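Local atomic coordinates of acetyl-xylan esterase (Streptomyces lividans, PDB entry 2CC0), a protein that probably removes acetyl groups from xylan by zinc-dependent ester hydrolysis, as a family 4 carbohydrate esterase related in structure to peptidoglycan deacetylases. Residues T10-P15 against V151-D156; A60-T65 against R100-E105. All coordinates share one frame; numbering follows the deposited sequence.

Contact 1: T10-P15 against V151-D156; sequences TFDDGP and VILMHD. With ACT (acetate ion), chain D.
In the parallel sheet of the NodB-type polysaccharide deacetylase fold, the family's TFDD motif at Thr10-Asp13 meets the strand carrying Met154 and His155. The axes of strands 10-12 and 151-155 cross at 44°, and the pairing is uneven along their length. At the Asp12-His155 bridge it is sound: Asp12 N donates to Met154 O (2.9 Å, 164°) and Asp156 N to Asp12 O (2.9 Å). Toward Thr10 the backbone bonds turn weak, and a side chain reinforces them. With chi1 at 73°, Thr10 OG1 sits between its own N and carbonyl carbon and reaches Ile152 O at 2.7 Å, tilted from the carbonyl plane.

Phe11 and Met154 share one face of the sheet in a Met-aromatic contact, SD lying obliquely 4.9 Å from the ring centroid of Phe11. The bend at the end of the Met154 chain brings CE to 3.5 Å from Phe11 CZ. On the face bearing Asp12, the His155 ring has CD2 3.6 Å from Asp12 CB. Asp13, whose OD1 is held by Gln38, places OD2 at the edge of that ring, in its plane, 3.3 Å from His155 CD2.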
ATOM      1  N   THR A  10      -2.389   0.623 -14.127  1.00  7.42           N
ATOM      2  CA  THR A  10      -2.187   2.066 -14.103  1.00  7.44           C
ATOM      3  C   THR A  10      -1.293   2.514 -15.248  1.00  7.95           C
ATOM      4  O   THR A  10      -0.422   1.753 -15.689  1.00  9.23           O
ATOM      5  CB  THR A  10      -1.579   2.550 -12.741  1.00  8.58           C
ATOM      6  OG1 THR A  10      -0.204   2.157 -12.669  1.00  7.84           O
ATOM      7  CG2 THR A  10      -2.353   1.960 -11.555  1.00  8.01           C
ATOM      8  N   PHE A  11      -1.523   3.742 -15.731  1.00  7.67           N
ATOM      9  CA  PHE A  11      -0.728   4.320 -16.823  1.00  7.59           C
ATOM     10  C   PHE A  11      -0.330   5.746 -16.472  1.00  8.30           C
ATOM     11  O   PHE A  11      -1.198   6.634 -16.305  1.00  8.43           O
ATOM     12  CB  PHE A  11      -1.540   4.306 -18.141  1.00  8.17           C
ATOM     13  CG  PHE A  11      -1.940   2.932 -18.571  1.00  6.87           C
ATOM     14  CD1 PHE A  11      -1.064   2.158 -19.329  1.00  8.76           C
ATOM     15  CD2 PHE A  11      -3.172   2.376 -18.172  1.00  6.83           C
ATOM     16  CE1 PHE A  11      -1.411   0.889 -19.723  1.00  9.62           C
ATOM     17  CE2 PHE A  11      -3.524   1.104 -18.557  1.00  8.57           C
ATOM     18  CZ  PHE A  11      -2.630   0.335 -19.323  1.00  8.71           C
ATOM     19  N   ASP A  12       0.981   5.953 -16.328  1.00  8.46           N
ATOM     20  CA  ASP A  12       1.534   7.266 -16.029  1.00  8.85           C
ATOM     21  C   ASP A  12       1.835   8.118 -17.271  1.00  9.32           C
ATOM     22  O   ASP A  12       2.152   7.589 -18.355  1.00  9.39           O
ATOM     23  CB  ASP A  12       2.840   7.122 -15.253  1.00 11.08           C
ATOM     24  CG  ASP A  12       2.633   6.719 -13.802  1.00 11.77           C
ATOM     25  OD1 ASP A  12       1.501   6.410 -13.390  1.00 13.07           O
ATOM     26  OD2 ASP A  12       3.652   6.684 -13.076  1.00 16.01           O
ATOM     27  N   ASP A  13       1.695   9.429 -17.066  1.00  9.10           N
ATOM     28  CA  ASP A  13       2.318  10.490 -17.891  1.00 10.31           C
ATOM     29  C   ASP A  13       1.524  10.999 -19.077  1.00 11.16           C
ATOM     30  O   ASP A  13       2.063  11.725 -19.958  1.00 12.94           O
ATOM     31  CB  ASP A  13       3.731  10.121 -18.358  1.00 10.78           C
ATOM     32  CG  ASP A  13       4.722  10.097 -17.240  1.00 14.35           C
ATOM     33  OD1 ASP A  13       4.559  10.890 -16.279  1.00 13.96           O
ATOM     34  OD2 ASP A  13       5.687   9.291 -17.358  1.00 19.06           O
ATOM     35  N   GLY A  14       0.257  10.664 -19.098  1.00 10.48           N
ATOM     36  CA  GLY A  14      -0.606  11.229 -20.132  1.00 10.10           C
ATOM     37  C   GLY A  14      -1.290  12.484 -19.645  1.00  9.85           C
ATOM     38  O   GLY A  14      -0.995  13.019 -18.561  1.00  9.13           O
ATOM     39  N   PRO A  15      -2.248  12.970 -20.440  1.00 10.27           N
ATOM     40  CA  PRO A  15      -2.502  12.391 -21.768  1.00 10.34           C
ATOM     41  C   PRO A  15      -1.630  13.025 -22.847  1.00 11.20           C
ATOM     42  O   PRO A  15      -0.805  13.890 -22.546  1.00 13.26           O
ATOM     43  CB  PRO A  15      -3.937  12.876 -22.085  1.00 11.38           C
ATOM     44  CG  PRO A  15      -4.279  13.924 -21.092  1.00 12.65           C
ATOM     45  CD  PRO A  15      -3.170  14.054 -20.077  1.00 10.49           C
ATOM     46  N   VAL A 151      -0.878  -3.661  -7.707  1.00  7.93           N
ATOM     47  CA  VAL A 151      -0.866  -2.531  -8.641  1.00  8.19           C
ATOM     48  C   VAL A 151       0.377  -2.616  -9.537  1.00  8.58           C
ATOM     49  O   VAL A 151       1.484  -2.832  -9.048  1.00  8.78           O
ATOM     50  CB  VAL A 151      -0.841  -1.213  -7.843  1.00  7.99           C
ATOM     51  CG1 VAL A 151      -0.630  -0.044  -8.751  1.00  8.23           C
ATOM     52  CG2 VAL A 151      -2.120  -1.017  -6.992  1.00  9.96           C
ATOM     53  N   ILE A 152       0.191  -2.428 -10.848  1.00  8.35           N
ATOM     54  CA  ILE A 152       1.318  -2.434 -11.787  1.00  9.24           C
ATOM     55  C   ILE A 152       1.520  -1.041 -12.415  1.00  9.33           C
ATOM     56  O   ILE A 152       0.547  -0.400 -12.820  1.00  8.87           O
ATOM     57  CB  ILE A 152       1.147  -3.506 -12.911  1.00  9.36           C
ATOM     58  CG1 ILE A 152       2.385  -3.507 -13.827  1.00  9.47           C
ATOM     59  CG2 ILE A 152      -0.170  -3.298 -13.688  1.00 10.16           C
ATOM     60  CD1 ILE A 152       2.564  -4.782 -14.649  1.00 11.36           C
ATOM     61  N   LEU A 153       2.781  -0.606 -12.478  1.00  8.58           N
ATOM     62  CA  LEU A 153       3.180   0.610 -13.170  1.00  8.38           C
ATOM     63  C   LEU A 153       3.364   0.370 -14.670  1.00  8.79           C
ATOM     64  O   LEU A 153       4.222  -0.428 -15.099  1.00  8.85           O
ATOM     65  CB  LEU A 153       4.505   1.126 -12.581  1.00  8.18           C
ATOM     66  CG  LEU A 153       5.172   2.283 -13.335  1.00  8.86           C
ATOM     67  CD1 LEU A 153       4.289   3.553 -13.282  1.00  9.87           C
ATOM     68  CD2 LEU A 153       6.576   2.549 -12.785  1.00  9.91           C
ATOM     69  N   MET A 154       2.559   1.086 -15.473  1.00  8.68           N
ATOM     70  CA  MET A 154       2.788   1.158 -16.918  1.00  9.91           C
ATOM     71  C   MET A 154       2.708   2.632 -17.305  1.00  9.32           C
ATOM     72  O   MET A 154       2.367   3.465 -16.466  1.00  8.43           O
ATOM     73  CB  MET A 154       1.756   0.315 -17.685  1.00  9.60           C
ATOM     74  CG  MET A 154       1.955  -1.185 -17.453  1.00 10.53           C
ATOM     75  SD  MET A 154       0.759  -2.166 -18.363  1.00 13.56           S
ATOM     76  CE  MET A 154      -0.683  -1.834 -17.341  1.00 13.24           C
ATOM     77  N   HIS A 155       3.001   2.930 -18.564  1.00  9.03           N
ATOM     78  CA  HIS A 155       2.962   4.312 -19.043  1.00  9.88           C
ATOM     79  C   HIS A 155       2.049   4.481 -20.240  1.00 10.69           C
ATOM     80  O   HIS A 155       1.782   3.519 -20.958  1.00 10.79           O
ATOM     81  CB  HIS A 155       4.377   4.787 -19.357  1.00  9.61           C
ATOM     82  CG  HIS A 155       5.223   4.903 -18.122  1.00  9.88           C
ATOM     83  ND1 HIS A 155       5.752   3.802 -17.479  1.00 10.86           N
ATOM     84  CD2 HIS A 155       5.563   5.977 -17.376  1.00 11.87           C
ATOM     85  CE1 HIS A 155       6.399   4.198 -16.399  1.00 10.41           C
ATOM     86  NE2 HIS A 155       6.305   5.513 -16.316  1.00 11.66           N
ATOM     87  N   ASP A 156       1.620   5.730 -20.456  1.00 11.22           N
ATOM     88  CA  ASP A 156       0.669   6.104 -21.513  1.00 12.41           C
ATOM     89  C   ASP A 156       1.274   5.993 -22.935  1.00 13.07           C
ATOM     90  O   ASP A 156       0.556   5.703 -23.885  1.00 14.42           O
ATOM     91  CB  ASP A 156       0.180   7.521 -21.172  1.00 12.94           C
ATOM     92  CG  ASP A 156      -0.563   8.220 -22.308  1.00 14.38           C
ATOM     93  OD1 ASP A 156       0.114   8.942 -23.066  1.00 16.43           O
ATOM     94  OD2 ASP A 156      -1.815   8.116 -22.375  1.00 15.63           O
TER
HETATM   95  C   ACT D 201       6.547   7.603 -12.459  0.50 11.49           C
HETATM   96  O   ACT D 201       7.451   8.471 -12.501  0.50 11.03           O
HETATM   97  OXT ACT D 201       5.896   7.376 -13.520  0.50 11.77           O
HETATM   98  CH3 ACT D 201       6.251   6.874 -11.182  0.50 12.03           C
HETATM   99  O   HOH W   1       2.529  10.097 -22.429  1.00 17.82           O
HETATM  100  O   HOH W   2       7.196   8.357 -15.558  1.00 29.49           O

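Contact 2: A60-T65 against R100-E105; sequences ANHSYT and RPPYGE. With ZN (zinc ion), chain C; ACT (acetate ion), chain D.
His62, from the HSxxH zinc-binding motif of this deacetylase family, is braced by Arg100 and Pro102 of the RPPY segment, and these three residues bury the most surface here. His62 CG lies anti to its backbone N (chi1 -165°), which sends the ring across to the 100-105 loop. There ND1 donates to Arg100 O at 2.8 Å; the acceptor lies close to the imidazole plane, although the donor stands 40° out of the carbonyl plane. The other ring nitrogen, NE2, one carbon (CE1) away, binds zinc at 2.1 Å. The two anchors fix the ring's rotation, and, accepting from ND1, the carbonyl would probably make NE2 a stronger donor to zinc.

One backbone bond joins the segments: Arg100 N meets Asn61 O at 3.0 Å, nearly along the C=O axis. Asn61 OD1 accepts from Ser63 N, closing an Asx turn at the end of the strand, while its ND2 is held by Gln85. Pro102 CA comes to 3.8 Å from His62 CE1, and its CG packs 3.4 Å from Ser63 OG. That hydroxyl donates to His62 O in the carbonyl plane and also pairs with His66 N; an alanine here would leave both atoms without this partner, and the turn joining the two zinc ligands would probably be less firmly held.

Arg100 presents its aliphatic part to the bound acetate, CD being 3.8 Å from CH3, and sends its guanidinium on to Asp12, Val122 and Ile123. The acetate is gripped at its other end by Tyr103 N, which donates to acetate O at 2.8 Å in a nearly straight line (176°).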
ATOM      1  N   ALA A  60      -5.992  10.291 -12.024  1.00  7.22           N
ATOM      2  CA  ALA A  60      -5.254  10.573 -10.807  1.00  5.97           C
ATOM      3  C   ALA A  60      -4.109  11.551 -11.067  1.00  6.47           C
ATOM      4  O   ALA A  60      -3.824  11.900 -12.216  1.00  7.40           O
ATOM      5  CB  ALA A  60      -4.744   9.274 -10.169  1.00  6.67           C
ATOM      6  N   ASN A  61      -3.526  12.028  -9.971  1.00  6.08           N
ATOM      7  CA  ASN A  61      -2.555  13.153  -9.973  1.00  6.37           C
ATOM      8  C   ASN A  61      -1.120  12.630 -10.050  1.00  6.38           C
ATOM      9  O   ASN A  61      -0.719  11.803  -9.211  1.00  7.05           O
ATOM     10  CB  ASN A  61      -2.803  13.974  -8.683  1.00  7.12           C
ATOM     11  CG  ASN A  61      -1.974  15.257  -8.575  1.00  7.68           C
ATOM     12  OD1 ASN A  61      -0.784  15.302  -8.907  1.00  7.54           O
ATOM     13  ND2 ASN A  61      -2.606  16.294  -7.997  1.00  7.83           N
ATOM     14  N   HIS A  62      -0.345  13.121 -11.023  1.00  6.88           N
ATOM     15  CA  HIS A  62       1.046  12.685 -11.187  1.00  7.36           C
ATOM     16  C   HIS A  62       2.013  13.896 -11.204  1.00  7.40           C
ATOM     17  O   HIS A  62       3.082  13.818 -11.814  1.00  8.48           O
ATOM     18  CB  HIS A  62       1.204  11.822 -12.443  1.00  8.12           C
ATOM     19  CG  HIS A  62       2.485  11.034 -12.506  1.00  8.08           C
ATOM     20  ND1 HIS A  62       3.067  10.426 -11.405  1.00  9.29           N
ATOM     21  CD2 HIS A  62       3.257  10.704 -13.563  1.00  9.04           C
ATOM     22  CE1 HIS A  62       4.163   9.780 -11.784  1.00  9.63           C
ATOM     23  NE2 HIS A  62       4.302   9.935 -13.088  1.00  8.60           N
ATOM     24  N   SER A  63       1.652  14.951 -10.455  1.00  7.92           N
ATOM     25  CA  SER A  63       2.365  16.256 -10.404  1.00  7.60           C
ATOM     26  C   SER A  63       2.151  17.063 -11.683  1.00  7.36           C
ATOM     27  O   SER A  63       1.586  16.551 -12.660  1.00  7.97           O
ATOM     28  CB  SER A  63       3.864  16.102 -10.125  1.00  7.31           C
ATOM     29  OG  SER A  63       4.570  15.814 -11.331  1.00  8.38           O
ATOM     30  N   TYR A  64       2.602  18.320 -11.668  1.00  7.96           N
ATOM     31  CA  TYR A  64       2.365  19.210 -12.811  1.00  7.96           C
ATOM     32  C   TYR A  64       3.406  19.036 -13.912  1.00  8.53           C
ATOM     33  O   TYR A  64       3.041  18.982 -15.092  1.00  8.94           O
ATOM     34  CB  TYR A  64       2.263  20.683 -12.389  1.00  9.60           C
ATOM     35  CG  TYR A  64       1.457  21.489 -13.382  1.00  9.72           C
ATOM     36  CD1 TYR A  64       0.059  21.508 -13.313  1.00 11.01           C
ATOM     37  CD2 TYR A  64       2.086  22.230 -14.397  1.00 11.29           C
ATOM     38  CE1 TYR A  64      -0.719  22.242 -14.242  1.00 10.98           C
ATOM     39  CE2 TYR A  64       1.316  22.956 -15.335  1.00 11.01           C
ATOM     40  CZ  TYR A  64      -0.064  22.962 -15.245  1.00 12.02           C
ATOM     41  OH  TYR A  64      -0.812  23.671 -16.176  1.00 13.53           O
ATOM     42  N   THR A  65       4.676  18.940 -13.528  1.00  9.28           N
ATOM     43  CA  THR A  65       5.769  18.911 -14.509  1.00  9.60           C
ATOM     44  C   THR A  65       6.721  17.698 -14.317  1.00  9.84           C
ATOM     45  O   THR A  65       7.775  17.634 -14.954  1.00 10.48           O
ATOM     46  CB  THR A  65       6.639  20.211 -14.417  1.00 10.31           C
ATOM     47  OG1 THR A  65       7.362  20.227 -13.172  1.00 12.99           O
ATOM     48  CG2 THR A  65       5.799  21.491 -14.554  1.00 11.66           C
ATOM     49  N   ARG A 100       0.515   9.735  -7.466  1.00  6.41           N
ATOM     50  CA  ARG A 100       1.729   8.912  -7.580  1.00  6.33           C
ATOM     51  C   ARG A 100       2.923   9.847  -7.698  1.00  7.50           C
ATOM     52  O   ARG A 100       2.973  10.676  -8.627  1.00  7.35           O
ATOM     53  CB  ARG A 100       1.665   7.971  -8.794  1.00  7.20           C
ATOM     54  CG  ARG A 100       2.959   7.174  -8.991  1.00  8.38           C
ATOM     55  CD  ARG A 100       2.720   6.151 -10.067  1.00  8.68           C
ATOM     56  NE  ARG A 100       2.033   4.961  -9.547  1.00  9.47           N
ATOM     57  CZ  ARG A 100       1.385   4.096 -10.332  1.00  9.32           C
ATOM     58  NH1 ARG A 100       1.295   4.340 -11.642  1.00  9.50           N
ATOM     59  NH2 ARG A 100       0.822   3.021  -9.806  1.00 11.10           N
ATOM     60  N   PRO A 101       3.882   9.748  -6.760  1.00  8.58           N
ATOM     61  CA  PRO A 101       5.033  10.641  -6.859  1.00  9.08           C
ATOM     62  C   PRO A 101       5.840  10.289  -8.118  1.00  9.60           C
ATOM     63  O   PRO A 101       6.058   9.105  -8.414  1.00 10.06           O
ATOM     64  CB  PRO A 101       5.876  10.272  -5.627  1.00 10.20           C
ATOM     65  CG  PRO A 101       4.946   9.566  -4.690  1.00 11.04           C
ATOM     66  CD  PRO A 101       3.988   8.826  -5.611  1.00 10.20           C
ATOM     67  N   PRO A 102       6.290  11.310  -8.863  1.00 10.27           N
ATOM     68  CA  PRO A 102       7.250  11.016  -9.928  1.00 10.43           C
ATOM     69  C   PRO A 102       8.431  10.192  -9.376  1.00 10.21           C
ATOM     70  O   PRO A 102       8.957  10.487  -8.290  1.00  9.48           O
ATOM     71  CB  PRO A 102       7.714  12.418 -10.354  1.00 11.27           C
ATOM     72  CG  PRO A 102       6.517  13.323 -10.082  1.00 10.97           C
ATOM     73  CD  PRO A 102       5.911  12.738  -8.811  1.00 10.79           C
ATOM     74  N   TYR A 103       8.835   9.165 -10.118  1.00 10.07           N
ATOM     75  CA  TYR A 103      10.021   8.298  -9.777  1.00 10.34           C
ATOM     76  C   TYR A 103       9.763   7.470  -8.527  1.00 11.67           C
ATOM     77  O   TYR A 103      10.688   6.843  -8.023  1.00 12.02           O
ATOM     78  CB  TYR A 103      11.308   9.125  -9.577  1.00 11.48           C
ATOM     79  CG  TYR A 103      11.515  10.121 -10.700  1.00 10.92           C
ATOM     80  CD1 TYR A 103      11.937   9.692 -11.965  1.00 12.99           C
ATOM     81  CD2 TYR A 103      11.217  11.466 -10.522  1.00 11.46           C
ATOM     82  CE1 TYR A 103      12.098  10.609 -13.014  1.00 12.69           C
ATOM     83  CE2 TYR A 103      11.378  12.403 -11.567  1.00 12.39           C
ATOM     84  CZ  TYR A 103      11.814  11.958 -12.814  1.00 12.35           C
ATOM     85  OH  TYR A 103      11.955  12.871 -13.843  1.00 15.11           O
ATOM     86  N   GLY A 104       8.533   7.509  -7.994  1.00 11.03           N
ATOM     87  CA  GLY A 104       8.219   6.803  -6.740  1.00 11.72           C
ATOM     88  C   GLY A 104       8.879   7.426  -5.510  1.00 12.51           C
ATOM     89  O   GLY A 104       8.865   6.822  -4.439  1.00 13.98           O
ATOM     90  N   GLU A 105       9.468   8.614  -5.678  1.00 11.31           N
ATOM     91  CA  GLU A 105      10.292   9.244  -4.643  1.00 11.96           C
ATOM     92  C   GLU A 105       9.436  10.073  -3.713  1.00 11.36           C
ATOM     93  O   GLU A 105       8.744  11.025  -4.137  1.00 11.42           O
ATOM     94  CB  GLU A 105      11.406  10.107  -5.268  1.00 11.99           C
ATOM     95  CG  GLU A 105      12.440   9.239  -5.991  1.00 13.65           C
ATOM     96  CD  GLU A 105      13.381  10.004  -6.932  1.00 15.30           C
ATOM     97  OE1 GLU A 105      13.185  11.215  -7.162  1.00 18.14           O
ATOM     98  OE2 GLU A 105      14.319   9.345  -7.462  1.00 18.80           O
TER
HETATM   99 ZN    ZN C 200       5.948   9.444 -14.302  0.50 12.92          ZN
HETATM  100  C   ACT D 201       6.547   7.603 -12.459  0.50 11.49           C
HETATM  101  O   ACT D 201       7.451   8.471 -12.501  0.50 11.03           O
HETATM  102  OXT ACT D 201       5.896   7.376 -13.520  0.50 11.77           O
HETATM  103  CH3 ACT D 201       6.251   6.874 -11.182  0.50 12.03           C
HETATM  104  O   HOH W   2       7.196   8.357 -15.558  1.00 29.49           O

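Contacts 1 and 2, with centres 11 Å apart, are two walls of one zinc site, with all of contact 2 lying between residues 15 and 151. Arg100 joins them directly: NH1 forms a salt bridge with Asp12 OD1 (2.7 Å) and a probable hydrogen bond with Thr10 OG1 (2.8 Å). His62 of contact 2 supplies a zinc ligand, while Asp13 of contact 1 stands about 3 Å from the metal at its nearest side-chain atom; His66 completes the protein site. Acetate, probably from the crystallisation liquor, chelates zinc through OXT (2.2 Å) and O (2.5 Å), a placement consistent with that of the product. Water 2, 2.1 Å from zinc, hydrogen-bonds to Asp13 OD2 and His155 NE2.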